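Local coordinates for ADP-ribosylating toxin CARDS (Mycoplasma pneumoniae, PDB 4TLV), which transfers the ADP-ribosyl group of NAD(+) to multiple target proteins in vitro and causes vacuolation of mammalian cells, as the main virulence factor of this bacterium, at residues N496-V509 and I558-D572. Residues are numbered along the deposited sequence; the frame is centred on the assembly and turned at random.
Sequences NKLNKQTGYSWDWV and IISGSRWGGWYSTYD
Arg563 reaches two tryptophans of the neighbouring strand at once. Its side chain runs extended from CG to NE, and Trp508 turns CZ2 to one face of the guanidinium, with the indole and guanidinium planes 76° apart. Arg563 NH1 comes 3.8 Å from Trp506 CH2. Trp506 CZ3 in turn sits over the centre of the Trp508 ring. Trp508 CH2 also lies 3.6 Å from Ile558 CD1, and the edge of the Trp508 ring meets the Trp567 carbonyl.

Strands 506-508 and 567-570 pair antiparallel. Asp507 and Ser569 form the hydrogen-bonded pair, their N and O atoms joined in both directions. Farther along, Ser505 O accepts two bonds: a straight one from Tyr571 N at 2.9 Å and one from Thr570 OG1, which comes from above the carbonyl plane. Ser505 OG donates to Asp572 OD2.

On the face that carries Asp507 and Ser569, Ser569 OG donates to Asn496 OD1 at 2.6 Å. A water accepts from Lys497 N and lies within bonding distance of Ser569 OG and Trp508 O. In Leu498, chi1 of 177° carries CG toward the Tyr571 ring. Leu498 CD2 then lies over the ring face, 3.9 Å from the Tyr571 centroid, in a CH-pi contact. Strand 554-558 continues the sheet beyond 567-570. This antiparallel pairing of strands distant in sequence belongs to the C-terminal beta-trefoil domain, D3.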
# COMPACT_ATOMS: atom_id res chain seq x y z
N ASN A 496 1.13 -7.74 -25.71
CA ASN A 496 0.14 -8.41 -26.55
C ASN A 496 0.51 -8.22 -28.01
O ASN A 496 0.95 -7.15 -28.38
CB ASN A 496 -1.25 -7.82 -26.30
CG ASN A 496 -2.26 -8.24 -27.36
OD1 ASN A 496 -2.68 -9.48 -27.31
ND2 ASN A 496 -2.66 -7.44 -28.22
N LYS A 497 0.35 -9.25 -28.84
CA LYS A 497 0.64 -9.11 -30.29
C LYS A 497 -0.64 -9.24 -31.12
O LYS A 497 -0.70 -8.77 -32.26
CB LYS A 497 1.65 -10.16 -30.74
CG LYS A 497 3.01 -10.03 -30.08
CD LYS A 497 3.87 -11.27 -30.32
CE LYS A 497 4.22 -11.43 -31.78
NZ LYS A 497 5.38 -12.36 -31.96
N LEU A 498 -1.64 -9.89 -30.54
CA LEU A 498 -2.90 -10.16 -31.23
C LEU A 498 -3.72 -8.92 -31.54
O LEU A 498 -3.91 -8.05 -30.68
CB LEU A 498 -3.76 -11.12 -30.39
CG LEU A 498 -5.16 -11.47 -30.92
CD1 LEU A 498 -5.04 -12.34 -32.17
CD2 LEU A 498 -5.98 -12.17 -29.85
N ASN A 499 -4.23 -8.85 -32.77
CA ASN A 499 -5.20 -7.82 -33.13
C ASN A 499 -6.16 -8.32 -34.21
O ASN A 499 -6.07 -9.47 -34.64
CB ASN A 499 -4.49 -6.54 -33.59
CG ASN A 499 -3.60 -6.77 -34.79
OD1 ASN A 499 -4.01 -7.40 -35.76
ND2 ASN A 499 -2.38 -6.25 -34.73
N LYS A 500 -7.07 -7.45 -34.65
CA LYS A 500 -8.12 -7.85 -35.58
C LYS A 500 -7.60 -8.15 -36.99
O LYS A 500 -8.36 -8.59 -37.85
CB LYS A 500 -9.23 -6.79 -35.63
CG LYS A 500 -10.31 -7.00 -34.57
CD LYS A 500 -11.17 -5.77 -34.37
CE LYS A 500 -10.36 -4.60 -33.80
NZ LYS A 500 -11.21 -3.59 -33.11
N GLN A 501 -6.31 -7.92 -37.21
CA GLN A 501 -5.70 -8.20 -38.51
C GLN A 501 -4.67 -9.33 -38.44
O GLN A 501 -3.91 -9.54 -39.38
CB GLN A 501 -5.04 -6.94 -39.08
CG GLN A 501 -6.01 -5.82 -39.40
CD GLN A 501 -6.39 -5.00 -38.17
OE1 GLN A 501 -5.53 -4.65 -37.36
NE2 GLN A 501 -7.67 -4.69 -38.04
N THR A 502 -4.65 -10.07 -37.34
CA THR A 502 -3.66 -11.13 -37.16
C THR A 502 -3.93 -12.31 -38.10
O THR A 502 -3.02 -13.09 -38.42
CB THR A 502 -3.61 -11.61 -35.69
OG1 THR A 502 -2.99 -10.60 -34.88
CG2 THR A 502 -2.81 -12.91 -35.54
N GLY A 503 -5.17 -12.44 -38.56
CA GLY A 503 -5.56 -13.55 -39.41
C GLY A 503 -6.04 -14.72 -38.59
O GLY A 503 -6.85 -15.53 -39.05
N TYR A 504 -5.54 -14.81 -37.36
CA TYR A 504 -5.96 -15.85 -36.42
C TYR A 504 -6.68 -15.24 -35.22
O TYR A 504 -6.66 -14.02 -35.02
CB TYR A 504 -4.76 -16.65 -35.92
CG TYR A 504 -3.94 -17.29 -37.00
CD1 TYR A 504 -2.95 -16.58 -37.66
CD2 TYR A 504 -4.13 -18.62 -37.36
CE1 TYR A 504 -2.19 -17.16 -38.65
CE2 TYR A 504 -3.38 -19.21 -38.34
CZ TYR A 504 -2.41 -18.48 -38.99
OH TYR A 504 -1.65 -19.07 -39.98
N SER A 505 -7.28 -16.11 -34.43
CA SER A 505 -8.05 -15.71 -33.25
C SER A 505 -7.14 -15.53 -32.03
O SER A 505 -7.59 -15.04 -30.99
CB SER A 505 -9.11 -16.77 -32.95
OG SER A 505 -8.50 -18.01 -32.62
N TRP A 506 -5.88 -15.93 -32.17
CA TRP A 506 -4.93 -15.90 -31.07
C TRP A 506 -3.52 -15.58 -31.57
O TRP A 506 -3.24 -15.66 -32.78
CB TRP A 506 -4.91 -17.25 -30.37
CG TRP A 506 -4.33 -18.35 -31.20
CD1 TRP A 506 -4.96 -19.06 -32.18
CD2 TRP A 506 -2.99 -18.86 -31.14
NE1 TRP A 506 -4.10 -19.99 -32.73
CE2 TRP A 506 -2.88 -19.88 -32.11
CE3 TRP A 506 -1.87 -18.54 -30.36
CZ2 TRP A 506 -1.71 -20.60 -32.31
CZ3 TRP A 506 -0.70 -19.25 -30.56
CH2 TRP A 506 -0.63 -20.27 -31.53
N ASP A 507 -2.63 -15.23 -30.65
CA ASP A 507 -1.21 -15.07 -30.96
C ASP A 507 -0.43 -15.14 -29.65
O ASP A 507 -0.97 -14.83 -28.58
CB ASP A 507 -0.95 -13.75 -31.71
CG ASP A 507 0.38 -13.75 -32.50
OD1 ASP A 507 1.17 -14.71 -32.40
OD2 ASP A 507 0.63 -12.75 -33.20
N TRP A 508 0.81 -15.59 -29.73
CA TRP A 508 1.69 -15.64 -28.56
C TRP A 508 1.82 -14.25 -27.94
O TRP A 508 1.70 -13.24 -28.64
CB TRP A 508 3.07 -16.13 -28.96
CG TRP A 508 3.08 -17.47 -29.64
CD1 TRP A 508 3.42 -17.74 -30.94
CD2 TRP A 508 2.73 -18.73 -29.05
NE1 TRP A 508 3.31 -19.09 -31.19
CE2 TRP A 508 2.89 -19.72 -30.04
CE3 TRP A 508 2.31 -19.12 -27.77
CZ2 TRP A 508 2.63 -21.07 -29.80
CZ3 TRP A 508 2.06 -20.46 -27.53
CH2 TRP A 508 2.22 -21.42 -28.54
N VAL A 509 2.06 -14.20 -26.64
CA VAL A 509 2.49 -12.97 -26.00
C VAL A 509 4.02 -13.01 -25.91
O VAL A 509 4.62 -14.05 -26.15
CB VAL A 509 1.86 -12.80 -24.60
CG1 VAL A 509 0.37 -12.55 -24.71
CG2 VAL A 509 2.12 -14.02 -23.75
N ILE A 558 -1.31 -22.75 -22.63
CA ILE A 558 -1.57 -24.08 -23.17
C ILE A 558 -1.25 -25.14 -22.14
O ILE A 558 -0.20 -25.10 -21.50
CB ILE A 558 -0.78 -24.33 -24.48
CG1 ILE A 558 -1.20 -23.30 -25.53
CG2 ILE A 558 -1.02 -25.76 -24.98
CD1 ILE A 558 -0.35 -23.31 -26.81
N ILE A 559 -2.15 -26.10 -21.95
CA ILE A 559 -2.00 -27.07 -20.87
C ILE A 559 -1.14 -28.28 -21.21
O ILE A 559 -0.35 -28.75 -20.38
CB ILE A 559 -3.38 -27.56 -20.35
CG1 ILE A 559 -4.10 -26.44 -19.62
CG2 ILE A 559 -3.19 -28.74 -19.44
CD1 ILE A 559 -5.45 -26.88 -19.02
N SER A 560 -1.29 -28.82 -22.42
CA SER A 560 -0.59 -30.05 -22.75
C SER A 560 -0.20 -30.07 -24.21
O SER A 560 -0.55 -29.17 -24.97
CB SER A 560 -1.47 -31.26 -22.42
OG SER A 560 -2.57 -31.32 -23.30
N GLY A 561 0.55 -31.10 -24.61
CA GLY A 561 1.04 -31.18 -25.97
C GLY A 561 2.43 -30.57 -26.12
O GLY A 561 3.06 -30.18 -25.13
N SER A 562 2.90 -30.46 -27.36
CA SER A 562 4.26 -30.00 -27.63
C SER A 562 4.48 -28.53 -27.26
O SER A 562 5.61 -28.12 -27.02
CB SER A 562 4.62 -30.24 -29.10
OG SER A 562 3.81 -29.44 -29.96
N ARG A 563 3.40 -27.76 -27.24
CA ARG A 563 3.44 -26.34 -26.88
C ARG A 563 2.94 -26.09 -25.45
O ARG A 563 2.47 -24.99 -25.13
CB ARG A 563 2.61 -25.51 -27.86
CG ARG A 563 3.06 -25.63 -29.32
CD ARG A 563 2.04 -24.98 -30.24
NE ARG A 563 2.60 -24.66 -31.55
CZ ARG A 563 1.91 -24.09 -32.53
NH1 ARG A 563 0.64 -23.77 -32.35
NH2 ARG A 563 2.50 -23.83 -33.69
N TRP A 564 3.03 -27.10 -24.60
CA TRP A 564 2.56 -26.96 -23.23
C TRP A 564 3.30 -25.82 -22.54
O TRP A 564 4.49 -25.63 -22.76
CB TRP A 564 2.73 -28.25 -22.44
CG TRP A 564 4.12 -28.53 -21.96
CD1 TRP A 564 5.05 -29.34 -22.56
CD2 TRP A 564 4.74 -28.04 -20.77
NE1 TRP A 564 6.20 -29.37 -21.82
CE2 TRP A 564 6.04 -28.57 -20.72
CE3 TRP A 564 4.32 -27.18 -19.74
CZ2 TRP A 564 6.94 -28.28 -19.68
CZ3 TRP A 564 5.21 -26.89 -18.72
CH2 TRP A 564 6.50 -27.44 -18.69
N GLY A 565 2.59 -25.05 -21.72
CA GLY A 565 3.23 -24.00 -20.96
C GLY A 565 3.38 -22.70 -21.72
O GLY A 565 3.90 -21.72 -21.19
N GLY A 566 2.91 -22.68 -22.97
CA GLY A 566 3.02 -21.48 -23.79
C GLY A 566 1.95 -20.45 -23.47
O GLY A 566 0.75 -20.74 -23.49
N TRP A 567 2.38 -19.22 -23.19
CA TRP A 567 1.47 -18.12 -22.87
C TRP A 567 1.04 -17.42 -24.15
O TRP A 567 1.87 -17.07 -24.98
CB TRP A 567 2.16 -17.14 -21.91
CG TRP A 567 2.46 -17.74 -20.57
CD1 TRP A 567 3.41 -18.68 -20.30
CD2 TRP A 567 1.82 -17.44 -19.32
NE1 TRP A 567 3.39 -19.00 -18.96
CE2 TRP A 567 2.43 -18.25 -18.34
CE3 TRP A 567 0.80 -16.57 -18.94
CZ2 TRP A 567 2.04 -18.22 -16.99
CZ3 TRP A 567 0.41 -16.54 -17.60
CH2 TRP A 567 1.03 -17.36 -16.64
N TYR A 568 -0.26 -17.21 -24.32
CA TYR A 568 -0.75 -16.53 -25.51
C TYR A 568 -1.94 -15.66 -25.15
O TYR A 568 -2.45 -15.73 -24.03
CB TYR A 568 -1.14 -17.58 -26.58
CG TYR A 568 -2.35 -18.41 -26.22
CD1 TYR A 568 -2.24 -19.54 -25.40
CD2 TYR A 568 -3.61 -18.07 -26.70
CE1 TYR A 568 -3.36 -20.30 -25.06
CE2 TYR A 568 -4.73 -18.83 -26.38
CZ TYR A 568 -4.60 -19.94 -25.56
OH TYR A 568 -5.72 -20.67 -25.23
N SER A 569 -2.39 -14.83 -26.08
CA SER A 569 -3.65 -14.12 -25.89
C SER A 569 -4.62 -14.44 -27.03
O SER A 569 -4.19 -14.78 -28.14
CB SER A 569 -3.44 -12.61 -25.76
OG SER A 569 -2.99 -12.01 -26.97
N THR A 570 -5.92 -14.30 -26.76
CA THR A 570 -6.94 -14.78 -27.68
C THR A 570 -8.26 -14.01 -27.62
O THR A 570 -8.60 -13.41 -26.59
CB THR A 570 -7.22 -16.29 -27.46
OG1 THR A 570 -8.22 -16.74 -28.38
CG2 THR A 570 -7.70 -16.55 -26.02
N TYR A 571 -9.00 -14.03 -28.72
CA TYR A 571 -10.36 -13.50 -28.74
C TYR A 571 -11.39 -14.58 -28.39
O TYR A 571 -12.57 -14.28 -28.22
CB TYR A 571 -10.70 -12.91 -30.11
CG TYR A 571 -10.00 -11.61 -30.44
CD1 TYR A 571 -10.22 -10.47 -29.68
CD2 TYR A 571 -9.14 -11.53 -31.53
CE1 TYR A 571 -9.59 -9.28 -29.99
CE2 TYR A 571 -8.50 -10.34 -31.84
CZ TYR A 571 -8.73 -9.23 -31.07
OH TYR A 571 -8.10 -8.05 -31.39
N ASP A 572 -10.96 -15.84 -28.30
CA ASP A 572 -11.88 -16.94 -28.05
C ASP A 572 -12.12 -17.14 -26.56
O ASP A 572 -11.21 -17.49 -25.82
CB ASP A 572 -11.36 -18.24 -28.66
CG ASP A 572 -11.35 -18.21 -30.18
OD1 ASP A 572 -12.18 -17.46 -30.76
OD2 ASP A 572 -10.52 -18.92 -30.77
O HOH W 1 -0.58 -11.76 -28.29
O HOH W 2 4.55 -16.83 -25.56